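Local coordinates for salmonella typhimurium DB7155 bacteriophage DET7 tailspike (Bacteriophage, PDB 2V5I), which probably recognises and hydrolyses the O-antigen polysaccharide of Salmonella as the trimeric receptor-binding tailspike of a myovirus, at residues 337-342 and 359-364; 366-371 and 390-395; 382-387 and 411-416. All coordinates share one frame; numbering follows the deposited sequence.

Contact 1: residues 337-342 and 359-364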
ATOM      1  N   LEU A 337      10.173 -11.952  -7.144  1.00  9.72           N
ATOM      2  CA  LEU A 337      11.107 -10.902  -6.705  1.00  9.05           C
ATOM      3  C   LEU A 337      12.461 -11.558  -6.354  1.00  9.96           C
ATOM      4  O   LEU A 337      12.546 -12.378  -5.443  1.00 11.75           O
ATOM      5  CB  LEU A 337      10.579 -10.147  -5.484  1.00 11.71           C
ATOM      6  CG  LEU A 337      11.521  -9.123  -4.878  1.00 14.67           C
ATOM      7  CD1 LEU A 337      11.867  -7.990  -5.777  1.00 13.17           C
ATOM      8  CD2 LEU A 337      10.911  -8.564  -3.592  1.00 14.22           C
ATOM      9  N   GLY A 338      13.491 -11.140  -7.076  1.00  9.34           N
ATOM     10  CA  GLY A 338      14.846 -11.620  -6.884  1.00  9.26           C
ATOM     11  C   GLY A 338      15.715 -10.482  -6.432  1.00  9.99           C
ATOM     12  O   GLY A 338      15.660  -9.394  -6.976  1.00 11.91           O
ATOM     13  N   MET A 339      16.464 -10.675  -5.352  1.00 10.91           N
ATOM     14  CA  MET A 339      17.414  -9.651  -4.961  1.00 11.72           C
ATOM     15  C   MET A 339      18.589 -10.236  -4.210  1.00 11.06           C
ATOM     16  O   MET A 339      18.594 -11.418  -3.857  1.00 11.67           O
ATOM     17  CB  MET A 339      16.752  -8.580  -4.131  1.00 15.83           C
ATOM     18  CG  MET A 339      15.966  -9.082  -3.044  1.00 15.99           C
ATOM     19  SD  MET A 339      15.392  -7.716  -1.937  1.00 20.10           S
ATOM     20  CE  MET A 339      14.375  -6.779  -2.981  1.00 24.18           C
ATOM     21  N   ASP A 340      19.620  -9.422  -4.087  1.00 10.29           N
ATOM     22  CA  ASP A 340      20.783  -9.734  -3.223  1.00 10.34           C
ATOM     23  C   ASP A 340      21.279  -8.455  -2.555  1.00  8.72           C
ATOM     24  O   ASP A 340      20.703  -7.358  -2.790  1.00  9.97           O
ATOM     25  CB  ASP A 340      21.895 -10.495  -3.967  1.00 10.22           C
ATOM     26  CG  ASP A 340      22.824  -9.614  -4.845  1.00 12.76           C
ATOM     27  OD1 ASP A 340      22.664  -8.389  -4.869  1.00 13.76           O
ATOM     28  OD2 ASP A 340      23.713 -10.232  -5.558  1.00 13.86           O
ATOM     29  N   GLY A 341      22.267  -8.562  -1.675  1.00  9.82           N
ATOM     30  CA  GLY A 341      22.906  -7.423  -1.095  1.00  9.65           C
ATOM     31  C   GLY A 341      22.758  -7.337   0.395  1.00 10.42           C
ATOM     32  O   GLY A 341      22.094  -8.166   1.001  1.00 10.89           O
ATOM     33  N   SER A 342      23.436  -6.371   0.980  1.00 10.04           N
ATOM     34  CA  SER A 342      23.380  -6.097   2.421  1.00 10.15           C
ATOM     35  C   SER A 342      22.724  -4.760   2.719  1.00 11.35           C
ATOM     36  O   SER A 342      22.769  -3.815   1.915  1.00 12.81           O
ATOM     37  CB  SER A 342      24.765  -6.183   3.042  1.00 12.85           C
ATOM     38  OG  SER A 342      25.640  -5.109   2.669  1.00 14.46           O
ATOM     39  N   MET A 359       9.705 -15.284  -3.874  1.00  9.92           N
ATOM     40  CA  MET A 359      10.818 -14.404  -3.562  1.00  8.92           C
ATOM     41  C   MET A 359      12.077 -15.233  -3.331  1.00  8.75           C
ATOM     42  O   MET A 359      12.032 -16.237  -2.651  1.00 11.00           O
ATOM     43  CB  MET A 359      10.550 -13.519  -2.319  1.00 10.58           C
ATOM     44  CG  MET A 359      11.658 -12.493  -2.058  1.00 14.01           C
ATOM     45  SD  MET A 359      11.228 -11.268  -0.794  1.00 20.94           S
ATOM     46  CE  MET A 359      11.604 -12.241   0.680  1.00 25.50           C
ATOM     47  N   LEU A 360      13.217 -14.731  -3.822  1.00 10.05           N
ATOM     48  CA  LEU A 360      14.506 -15.338  -3.546  1.00 11.14           C
ATOM     49  C   LEU A 360      15.419 -14.183  -3.230  1.00  9.52           C
ATOM     50  O   LEU A 360      15.880 -13.442  -4.115  1.00 11.68           O
ATOM     51  CB  LEU A 360      15.029 -16.162  -4.738  1.00 11.51           C
ATOM     52  CG  LEU A 360      16.091 -17.203  -4.380  1.00 17.08           C
ATOM     53  CD1 LEU A 360      16.470 -17.976  -5.622  1.00 21.46           C
ATOM     54  CD2 LEU A 360      17.316 -16.608  -3.761  1.00 19.08           C
ATOM     55  N   ALA A 361      15.635 -13.956  -1.932  1.00 10.06           N
ATOM     56  CA  ALA A 361      16.427 -12.866  -1.457  1.00 10.78           C
ATOM     57  C   ALA A 361      17.714 -13.416  -0.889  1.00 12.65           C
ATOM     58  O   ALA A 361      17.759 -13.939   0.221  1.00 12.37           O
ATOM     59  CB  ALA A 361      15.651 -12.081  -0.377  1.00 12.91           C
ATOM     60  N   HIS A 362      18.794 -13.212  -1.626  1.00 10.94           N
ATOM     61  CA  HIS A 362      20.117 -13.586  -1.171  1.00 11.28           C
ATOM     62  C   HIS A 362      20.733 -12.376  -0.495  1.00 10.97           C
ATOM     63  O   HIS A 362      21.693 -11.741  -0.987  1.00 10.37           O
ATOM     64  CB  HIS A 362      20.959 -14.075  -2.356  1.00 12.50           C
ATOM     65  CG  HIS A 362      22.186 -14.804  -1.933  1.00 14.19           C
ATOM     66  ND1 HIS A 362      22.734 -15.813  -2.690  1.00 20.65           N
ATOM     67  CD2 HIS A 362      22.975 -14.673  -0.841  1.00 15.82           C
ATOM     68  CE1 HIS A 362      23.804 -16.275  -2.073  1.00 17.97           C
ATOM     69  NE2 HIS A 362      23.970 -15.614  -0.947  1.00 17.05           N
ATOM     70  N   THR A 363      20.150 -12.042   0.667  1.00 10.90           N
ATOM     71  CA  THR A 363      20.345 -10.776   1.320  1.00 10.09           C
ATOM     72  C   THR A 363      20.754 -10.974   2.762  1.00 11.43           C
ATOM     73  O   THR A 363      20.492 -12.035   3.362  1.00 11.75           O
ATOM     74  CB  THR A 363      19.078  -9.916   1.302  1.00  8.70           C
ATOM     75  OG1 THR A 363      17.996 -10.676   1.886  1.00 11.05           O
ATOM     76  CG2 THR A 363      18.718  -9.574  -0.139  1.00 11.03           C
ATOM     77  N   TYR A 364      21.421  -9.946   3.262  1.00 10.08           N
ATOM     78  CA  TYR A 364      22.007  -9.879   4.601  1.00 11.39           C
ATOM     79  C   TYR A 364      21.683  -8.568   5.246  1.00  9.44           C
ATOM     80  O   TYR A 364      21.862  -7.525   4.636  1.00 11.73           O
ATOM     81  CB  TYR A 364      23.543 -10.010   4.496  1.00 11.55           C
ATOM     82  CG  TYR A 364      23.956 -11.252   3.768  1.00 14.03           C
ATOM     83  CD1 TYR A 364      23.950 -11.290   2.377  1.00 14.38           C
ATOM     84  CD2 TYR A 364      24.309 -12.391   4.452  1.00 15.09           C
ATOM     85  CE1 TYR A 364      24.268 -12.420   1.696  1.00 18.99           C
ATOM     86  CE2 TYR A 364      24.623 -13.550   3.755  1.00 15.83           C
ATOM     87  CZ  TYR A 364      24.633 -13.543   2.384  1.00 17.66           C
ATOM     88  OH  TYR A 364      24.972 -14.681   1.691  1.00 22.69           O
TER
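The Tyr364 ring meets the neighbouring strand at its rim, where the carbonyl O of Gly341 lies near the ring plane, 3.9 Å from CD1. Its hydroxyl reaches back along its own strand and hydrogen-bonds with His362 (OH to NE2 3.0 Å). That places CZ of Tyr364 at the edge of the imidazole and in its plane, while the ring of His316 stacks on His362. CB of Asp340 is 4.0 Å from CB of His362, but the carboxylate leads away to the backbone N of Ser294 and Asp295 and to ND1 of His316. The other face is largely apolar. Leu337 and Met359 run side by side, CD2 to SD 3.9 Å, and Met339 CG, folded between its backbone N and carbonyl carbon (chi1 50°), touches both Ala361 CB and Thr363 CG2 at 4.0 Å. Phe368 packs against Met339, Met359, Ala361 and Thr363. Leu360 N donates to Leu337 O (2.9 Å), first of five backbone bonds, of which only Gly341 N to His362 O (3.3 Å) is weak, beside the inverse gamma turn centred on His362. Parallel strands in register, with this largely apolar face turned inward, are typical of successive rungs of a right-handed beta-helix.

Contact 2: residues 366-371 and 390-395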
ATOM      1  N   ARG A 366      18.931  -7.065   5.953  1.00 10.43           N
ATOM      2  CA  ARG A 366      17.861  -6.326   5.267  1.00  8.11           C
ATOM      3  C   ARG A 366      16.546  -6.532   5.985  1.00  9.74           C
ATOM      4  O   ARG A 366      16.313  -7.568   6.571  1.00 11.34           O
ATOM      5  CB  ARG A 366      17.725  -6.848   3.830  1.00  9.33           C
ATOM      6  CG  ARG A 366      16.758  -6.065   2.918  1.00  8.27           C
ATOM      7  CD  ARG A 366      17.069  -6.247   1.419  1.00  8.25           C
ATOM      8  NE  ARG A 366      18.388  -5.636   1.067  1.00  7.94           N
ATOM      9  CZ  ARG A 366      18.995  -5.677  -0.087  1.00 11.27           C
ATOM     10  NH1 ARG A 366      18.424  -6.240  -1.104  1.00 10.25           N
ATOM     11  NH2 ARG A 366      20.181  -5.081  -0.189  1.00 10.99           N
ATOM     12  N   VAL A 367      15.695  -5.512   5.923  1.00  8.62           N
ATOM     13  CA  VAL A 367      14.352  -5.535   6.545  1.00 10.14           C
ATOM     14  C   VAL A 367      13.294  -5.598   5.454  1.00 10.55           C
ATOM     15  O   VAL A 367      13.293  -4.788   4.569  1.00 11.22           O
ATOM     16  CB  VAL A 367      14.094  -4.296   7.434  1.00 13.41           C
ATOM     17  CG1 VAL A 367      12.704  -4.422   8.117  1.00 13.36           C
ATOM     18  CG2 VAL A 367      15.170  -4.159   8.493  1.00 15.49           C
ATOM     19  N   PHE A 368      12.317  -6.499   5.639  1.00  8.59           N
ATOM     20  CA  PHE A 368      11.181  -6.688   4.751  1.00 10.42           C
ATOM     21  C   PHE A 368       9.915  -6.432   5.570  1.00  9.73           C
ATOM     22  O   PHE A 368       9.770  -7.060   6.634  1.00 12.16           O
ATOM     23  CB  PHE A 368      11.145  -8.132   4.261  1.00 10.15           C
ATOM     24  CG  PHE A 368      12.350  -8.523   3.467  1.00 11.08           C
ATOM     25  CD1 PHE A 368      13.473  -9.031   4.093  1.00 10.34           C
ATOM     26  CD2 PHE A 368      12.305  -8.467   2.079  1.00 11.87           C
ATOM     27  CE1 PHE A 368      14.608  -9.390   3.341  1.00 11.29           C
ATOM     28  CE2 PHE A 368      13.435  -8.790   1.338  1.00 12.65           C
ATOM     29  CZ  PHE A 368      14.553  -9.297   1.955  1.00 12.51           C
ATOM     30  N   SER A 369       9.061  -5.456   5.198  1.00  9.04           N
ATOM     31  CA  SER A 369       7.868  -5.166   5.981  1.00 12.09           C
ATOM     32  C   SER A 369       6.649  -5.167   5.058  1.00 10.97           C
ATOM     33  O   SER A 369       6.713  -4.647   3.937  1.00 11.13           O
ATOM     34  CB  SER A 369       7.985  -3.837   6.718  1.00 13.60           C
ATOM     35  OG  SER A 369       9.207  -3.769   7.470  1.00 16.37           O
ATOM     36  N   ASN A 370       5.552  -5.744   5.536  1.00 10.99           N
ATOM     37  CA  ASN A 370       4.255  -5.673   4.862  1.00 11.45           C
ATOM     38  C   ASN A 370       4.311  -6.340   3.492  1.00 11.25           C
ATOM     39  O   ASN A 370       4.165  -5.719   2.443  1.00 13.61           O
ATOM     40  CB  ASN A 370       3.756  -4.238   4.735  1.00 12.27           C
ATOM     41  CG  ASN A 370       2.279  -4.170   4.509  1.00 19.92           C
ATOM     42  OD1 ASN A 370       1.539  -5.068   4.933  1.00 23.22           O
ATOM     43  ND2 ASN A 370       1.832  -3.137   3.803  1.00 22.76           N
ATOM     44  N   ILE A 371       4.614  -7.636   3.545  1.00  9.47           N
ATOM     45  CA  ILE A 371       4.900  -8.507   2.367  1.00 10.68           C
ATOM     46  C   ILE A 371       3.744  -9.492   2.176  1.00 10.51           C
ATOM     47  O   ILE A 371       3.236 -10.068   3.125  1.00 12.84           O
ATOM     48  CB  ILE A 371       6.221  -9.321   2.573  1.00 12.75           C
ATOM     49  CG1 ILE A 371       7.411  -8.413   2.939  1.00 18.11           C
ATOM     50  CG2 ILE A 371       6.574 -10.098   1.320  1.00 17.52           C
ATOM     51  CD1 ILE A 371       7.785  -7.376   1.915  1.00 15.90           C
ATOM     52  N   GLY A 390      20.357 -14.756   4.207  1.00 13.37           N
ATOM     53  CA  GLY A 390      21.086 -14.187   5.322  1.00 13.01           C
ATOM     54  C   GLY A 390      20.284 -13.688   6.500  1.00 13.75           C
ATOM     55  O   GLY A 390      19.126 -14.101   6.706  1.00 16.11           O
ATOM     56  N   ASP A 391      20.928 -12.875   7.345  1.00 14.91           N
ATOM     57  CA  ASP A 391      20.386 -12.448   8.649  1.00 16.24           C
ATOM     58  C   ASP A 391      19.445 -11.254   8.498  1.00 15.20           C
ATOM     59  O   ASP A 391      19.883 -10.111   8.605  1.00 17.77           O
ATOM     60  CB  ASP A 391      21.513 -12.080   9.611  1.00 18.72           C
ATOM     61  CG  ASP A 391      22.458 -10.980   9.057  1.00 25.11           C
ATOM     62  OD1 ASP A 391      22.840 -10.994   7.848  1.00 25.35           O
ATOM     63  OD2 ASP A 391      22.823 -10.079   9.855  1.00 36.69           O
ATOM     64  N   CYS A 392      18.178 -11.539   8.221  1.00 12.73           N
ATOM     65  CA  CYS A 392      17.207 -10.479   7.882  1.00 11.91           C
ATOM     66  C   CYS A 392      16.053 -10.463   8.905  1.00 10.49           C
ATOM     67  O   CYS A 392      15.990 -11.310   9.794  1.00 12.51           O
ATOM     68  CB  CYS A 392      16.716 -10.724   6.456  1.00 11.82           C
ATOM     69  SG  CYS A 392      18.128 -10.456   5.231  1.00 14.87           S
ATOM     70  N   ILE A 393      15.180  -9.461   8.779  1.00 11.15           N
ATOM     71  CA  ILE A 393      13.982  -9.285   9.630  1.00 13.82           C
ATOM     72  C   ILE A 393      12.803  -9.215   8.685  1.00 12.03           C
ATOM     73  O   ILE A 393      12.887  -8.513   7.658  1.00 12.10           O
ATOM     74  CB  ILE A 393      14.057  -7.935  10.417  1.00 13.34           C
ATOM     75  CG1 ILE A 393      15.206  -7.935  11.429  1.00 19.01           C
ATOM     76  CG2 ILE A 393      12.730  -7.562  11.093  1.00 19.26           C
ATOM     77  CD1 ILE A 393      15.118  -8.959  12.458  1.00 23.38           C
ATOM     78  N   VAL A 394      11.734  -9.979   8.970  1.00 10.46           N
ATOM     79  CA  VAL A 394      10.481  -9.841   8.232  1.00 10.95           C
ATOM     80  C   VAL A 394       9.401  -9.406   9.233  1.00 10.61           C
ATOM     81  O   VAL A 394       9.203 -10.059  10.243  1.00 11.97           O
ATOM     82  CB  VAL A 394      10.086 -11.162   7.538  1.00 13.36           C
ATOM     83  CG1 VAL A 394       8.826 -10.960   6.762  1.00 12.11           C
ATOM     84  CG2 VAL A 394      11.205 -11.586   6.688  1.00 13.09           C
ATOM     85  N   ASN A 395       8.719  -8.270   8.972  1.00 10.69           N
ATOM     86  CA  ASN A 395       7.688  -7.726   9.848  1.00 12.26           C
ATOM     87  C   ASN A 395       6.386  -7.727   9.062  1.00  9.63           C
ATOM     88  O   ASN A 395       6.132  -6.774   8.309  1.00 11.61           O
ATOM     89  CB  ASN A 395       7.945  -6.223  10.122  1.00 14.29           C
ATOM     90  CG  ASN A 395       9.150  -5.950  10.960  1.00 18.08           C
ATOM     91  OD1 ASN A 395       9.333  -6.573  11.994  1.00 16.18           O
ATOM     92  ND2 ASN A 395       9.990  -4.951  10.524  1.00 18.48           N
TER
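Adjoining rungs of the parallel beta-helix pair here, 367-369 beside 393-395, ahead of the corner at Asn370. Phe368 fills the inner side: its ring edge lies against Cys392 and the backbone, with CE1 4.0 Å from Cys392 CB and CD1 3.6 Å from Ile393 O, both neighbours in the ring plane. Cys392 holds its sulfur beside its own backbone N and opposite its carbonyl carbon (chi1 -67°), where SG accepts a long bond from Arg366 N at 3.6 Å, 156° at the hydrogen. The Arg366 side chain leads away to Gly343 O and Asn320 OD1. On the other side of the strands Asn395 passes across Val367 at an angle, ND2 3.7 Å from CG1, and gives a weak but straight bond to Ser369 OG, 3.4 Å and 168°. Packing by Ile402 of the second subunit against Val367 and Ile393 makes this side part of the trimer interface. Backbone bonds run from Ile393 N to Arg366 O, Phe368 N to Ile393 O and Asn395 N to Phe368 O, and Asn370 N, at the corner, bonds to Asn395 O at 3.0 Å. Sulfur and an aromatic edge thus line the interior, while Asn395 ND2 has a second weak bond, to Ala400 O of the second subunit, a polar link between chains beside the Ile402 packing.

Contact 3: residues 382-387 and 411-416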
ATOM      1  N   ASP A 382      11.046 -27.934  -7.739  1.00 20.45           N
ATOM      2  CA  ASP A 382      11.754 -28.264  -6.522  1.00 22.61           C
ATOM      3  C   ASP A 382      12.374 -26.997  -5.907  1.00 22.21           C
ATOM      4  O   ASP A 382      13.593 -26.755  -5.982  1.00 23.84           O
ATOM      5  CB  ASP A 382      12.809 -29.338  -6.815  1.00 25.52           C
ATOM      6  CG  ASP A 382      13.372 -29.948  -5.552  1.00 33.25           C
ATOM      7  OD1 ASP A 382      12.703 -29.871  -4.491  1.00 38.43           O
ATOM      8  OD2 ASP A 382      14.485 -30.502  -5.632  1.00 40.97           O
ATOM      9  N   SER A 383      11.514 -26.168  -5.308  1.00 21.52           N
ATOM     10  CA  SER A 383      11.913 -24.858  -4.795  1.00 20.85           C
ATOM     11  C   SER A 383      11.020 -24.498  -3.611  1.00 17.56           C
ATOM     12  O   SER A 383       9.891 -24.959  -3.511  1.00 17.59           O
ATOM     13  CB  SER A 383      11.741 -23.770  -5.866  1.00 23.61           C
ATOM     14  OG  SER A 383      12.117 -22.491  -5.370  1.00 26.33           O
ATOM     15  N   ASP A 384      11.554 -23.704  -2.706  1.00 17.26           N
ATOM     16  CA  ASP A 384      10.744 -23.127  -1.679  1.00 16.15           C
ATOM     17  C   ASP A 384      10.028 -21.899  -2.229  1.00 15.79           C
ATOM     18  O   ASP A 384      10.517 -21.289  -3.168  1.00 18.84           O
ATOM     19  CB  ASP A 384      11.612 -22.739  -0.504  1.00 16.42           C
ATOM     20  CG  ASP A 384      12.475 -23.920  -0.014  1.00 19.72           C
ATOM     21  OD1 ASP A 384      11.949 -25.041   0.089  1.00 20.97           O
ATOM     22  OD2 ASP A 384      13.684 -23.722   0.212  1.00 27.16           O
ATOM     23  N   GLN A 385       8.927 -21.501  -1.608  1.00 11.81           N
ATOM     24  CA  GLN A 385       8.152 -20.347  -2.095  1.00 11.38           C
ATOM     25  C   GLN A 385       8.809 -19.027  -1.760  1.00 11.82           C
ATOM     26  O   GLN A 385       8.756 -18.074  -2.571  1.00 12.12           O
ATOM     27  CB  GLN A 385       6.736 -20.408  -1.575  1.00  9.64           C
ATOM     28  CG  GLN A 385       5.926 -21.602  -2.146  1.00 13.37           C
ATOM     29  CD  GLN A 385       4.690 -21.952  -1.352  1.00 14.24           C
ATOM     30  OE1 GLN A 385       3.937 -21.090  -0.908  1.00 15.24           O
ATOM     31  NE2 GLN A 385       4.463 -23.239  -1.191  1.00 16.01           N
ATOM     32  N   ILE A 386       9.300 -18.902  -0.518  1.00 10.47           N
ATOM     33  CA  ILE A 386       9.863 -17.678  -0.014  1.00 12.30           C
ATOM     34  C   ILE A 386      11.240 -18.071   0.556  1.00 12.59           C
ATOM     35  O   ILE A 386      11.306 -18.855   1.496  1.00 12.41           O
ATOM     36  CB  ILE A 386       8.954 -17.099   1.103  1.00 12.35           C
ATOM     37  CG1 ILE A 386       7.541 -16.770   0.575  1.00 14.90           C
ATOM     38  CG2 ILE A 386       9.595 -15.915   1.764  1.00 13.22           C
ATOM     39  CD1 ILE A 386       6.474 -16.712   1.707  1.00 17.19           C
ATOM     40  N   ILE A 387      12.319 -17.515   0.017  1.00 11.71           N
ATOM     41  CA  ILE A 387      13.691 -17.865   0.400  1.00 13.14           C
ATOM     42  C   ILE A 387      14.422 -16.586   0.785  1.00 12.49           C
ATOM     43  O   ILE A 387      14.389 -15.607   0.039  1.00 11.56           O
ATOM     44  CB  ILE A 387      14.409 -18.479  -0.794  1.00 15.16           C
ATOM     45  CG1 ILE A 387      13.729 -19.793  -1.187  1.00 17.76           C
ATOM     46  CG2 ILE A 387      15.918 -18.645  -0.487  1.00 17.42           C
ATOM     47  CD1 ILE A 387      13.771 -20.081  -2.710  1.00 23.24           C
ATOM     48  N   VAL A 411       7.238 -23.542   2.390  1.00 11.00           N
ATOM     49  CA  VAL A 411       6.599 -22.250   2.150  1.00 11.13           C
ATOM     50  C   VAL A 411       7.653 -21.168   2.408  1.00 11.75           C
ATOM     51  O   VAL A 411       7.839 -20.283   1.581  1.00 12.36           O
ATOM     52  CB  VAL A 411       5.369 -22.046   3.011  1.00 12.23           C
ATOM     53  CG1 VAL A 411       4.788 -20.624   2.848  1.00 14.37           C
ATOM     54  CG2 VAL A 411       4.326 -23.054   2.656  1.00 12.67           C
ATOM     55  N   ILE A 412       8.306 -21.225   3.584  1.00 10.93           N
ATOM     56  CA  ILE A 412       9.341 -20.280   3.954  1.00 10.68           C
ATOM     57  C   ILE A 412      10.621 -21.025   4.317  1.00 13.02           C
ATOM     58  O   ILE A 412      10.583 -21.937   5.127  1.00 12.89           O
ATOM     59  CB  ILE A 412       8.934 -19.452   5.209  1.00 12.07           C
ATOM     60  CG1 ILE A 412       7.783 -18.536   4.847  1.00 15.29           C
ATOM     61  CG2 ILE A 412      10.134 -18.590   5.729  1.00 17.83           C
ATOM     62  CD1 ILE A 412       7.071 -17.926   6.046  1.00 21.51           C
ATOM     63  N   SER A 413      11.729 -20.574   3.737  1.00 12.61           N
ATOM     64  CA  SER A 413      13.075 -20.997   4.121  1.00 11.82           C
ATOM     65  C   SER A 413      13.919 -19.748   4.357  1.00 12.74           C
ATOM     66  O   SER A 413      14.438 -19.102   3.423  1.00 13.78           O
ATOM     67  CB  SER A 413      13.652 -21.824   2.993  1.00 15.08           C
ATOM     68  OG  SER A 413      15.014 -22.168   3.232  1.00 20.51           O
ATOM     69  N   ALA A 414      14.017 -19.398   5.636  1.00 12.51           N
ATOM     70  CA  ALA A 414      14.717 -18.204   6.105  1.00 11.56           C
ATOM     71  C   ALA A 414      15.449 -18.504   7.400  1.00 11.46           C
ATOM     72  O   ALA A 414      15.174 -17.946   8.456  1.00 11.93           O
ATOM     73  CB  ALA A 414      13.731 -17.042   6.281  1.00 11.24           C
ATOM     74  N   PRO A 415      16.408 -19.434   7.317  1.00 12.61           N
ATOM     75  CA  PRO A 415      17.014 -20.000   8.516  1.00 13.12           C
ATOM     76  C   PRO A 415      17.822 -19.069   9.394  1.00 11.90           C
ATOM     77  O   PRO A 415      18.067 -19.416  10.559  1.00 12.75           O
ATOM     78  CB  PRO A 415      17.891 -21.122   7.957  1.00 12.79           C
ATOM     79  CG  PRO A 415      18.117 -20.809   6.522  1.00 16.92           C
ATOM     80  CD  PRO A 415      16.956 -19.988   6.059  1.00 13.57           C
ATOM     81  N   ASN A 416      18.236 -17.909   8.882  1.00 12.97           N
ATOM     82  CA  ASN A 416      18.982 -16.953   9.663  1.00 13.56           C
ATOM     83  C   ASN A 416      18.172 -15.672   9.973  1.00 13.45           C
ATOM     84  O   ASN A 416      18.751 -14.692  10.488  1.00 15.46           O
ATOM     85  CB  ASN A 416      20.234 -16.596   8.894  1.00 15.01           C
ATOM     86  CG  ASN A 416      21.150 -17.795   8.675  1.00 20.17           C
ATOM     87  OD1 ASN A 416      21.496 -18.500   9.629  1.00 19.48           O
ATOM     88  ND2 ASN A 416      21.572 -18.014   7.415  1.00 19.18           N
TER
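Ile386 sits between two backbone bonds in the parallel pattern, its N meeting Val411 O at 2.9 Å with a bent 131° at the hydrogen and its O receiving Ser413 N at 2.9 Å and a nearly straight 172°. The bend falls where the chain is just entering the strand, and there Val411 O also lies close to side-chain carbon, 3.3 Å from Gln385 CB and 3.4 Å from Ile386 CB. Ile386 and Ile412 point the same way and lie side by side, with CD1 of Ile386 3.9 Å from CG1 of Ile412. In both residues CG1 stands opposite the carbonyl carbon and the chain then runs out extended (chi2 158° in Ile386), which keeps the two branches alongside each other. These are neighbouring rungs of the P22-type beta-helix, and the pair of isoleucines belongs to its stacked apolar interior: Ile412 goes on to meet Ile419 and Leu422 of strand 417-423, which follows after the corner, and Val433 of the next rung. The reverse side of the strands carries Ile387, which packs on Leu360, and Ser413. Before the strands begin, the amide of Gln385 passes obliquely over Val411, its OE1 3.9 Å from CG1 and its NE2 near CG2, while NE2 itself bonds to Gln405 OE1. Asp384 approaches Ser413 with one carboxylate oxygen, OD2 lying 3.4 Å from Ser413 CB in a packing contact. Its other oxygen, OD1, accepts a hydrogen bond from Leu410 N and so ties the lead-in of one rung to that of the next.

How the contacts relate
From the N terminus, contact 1 comes first: 359-364 returns beside 337-342 and closes one turn of the coil. The chain then moves straight on to 366-371, where contact 2 opens on another face. Before contact 2 can close, the chain passes through 382-387, which pairs with 359-364 and so extends contact 1's sheet, Ala361 N lying 2.9 Å from Ile387 O. Segment 390-395 then closes contact 2, and 411-416 closes contact 3, so these two loops cross while contact 1 precedes both. Contacts 1 and 3 are two steps of one face, separated by the pairing of 359-364 with 382-387, and contact 2 ties the adjoining face, whose Arg366 reaches back weakly from NH1 to Asp340 O.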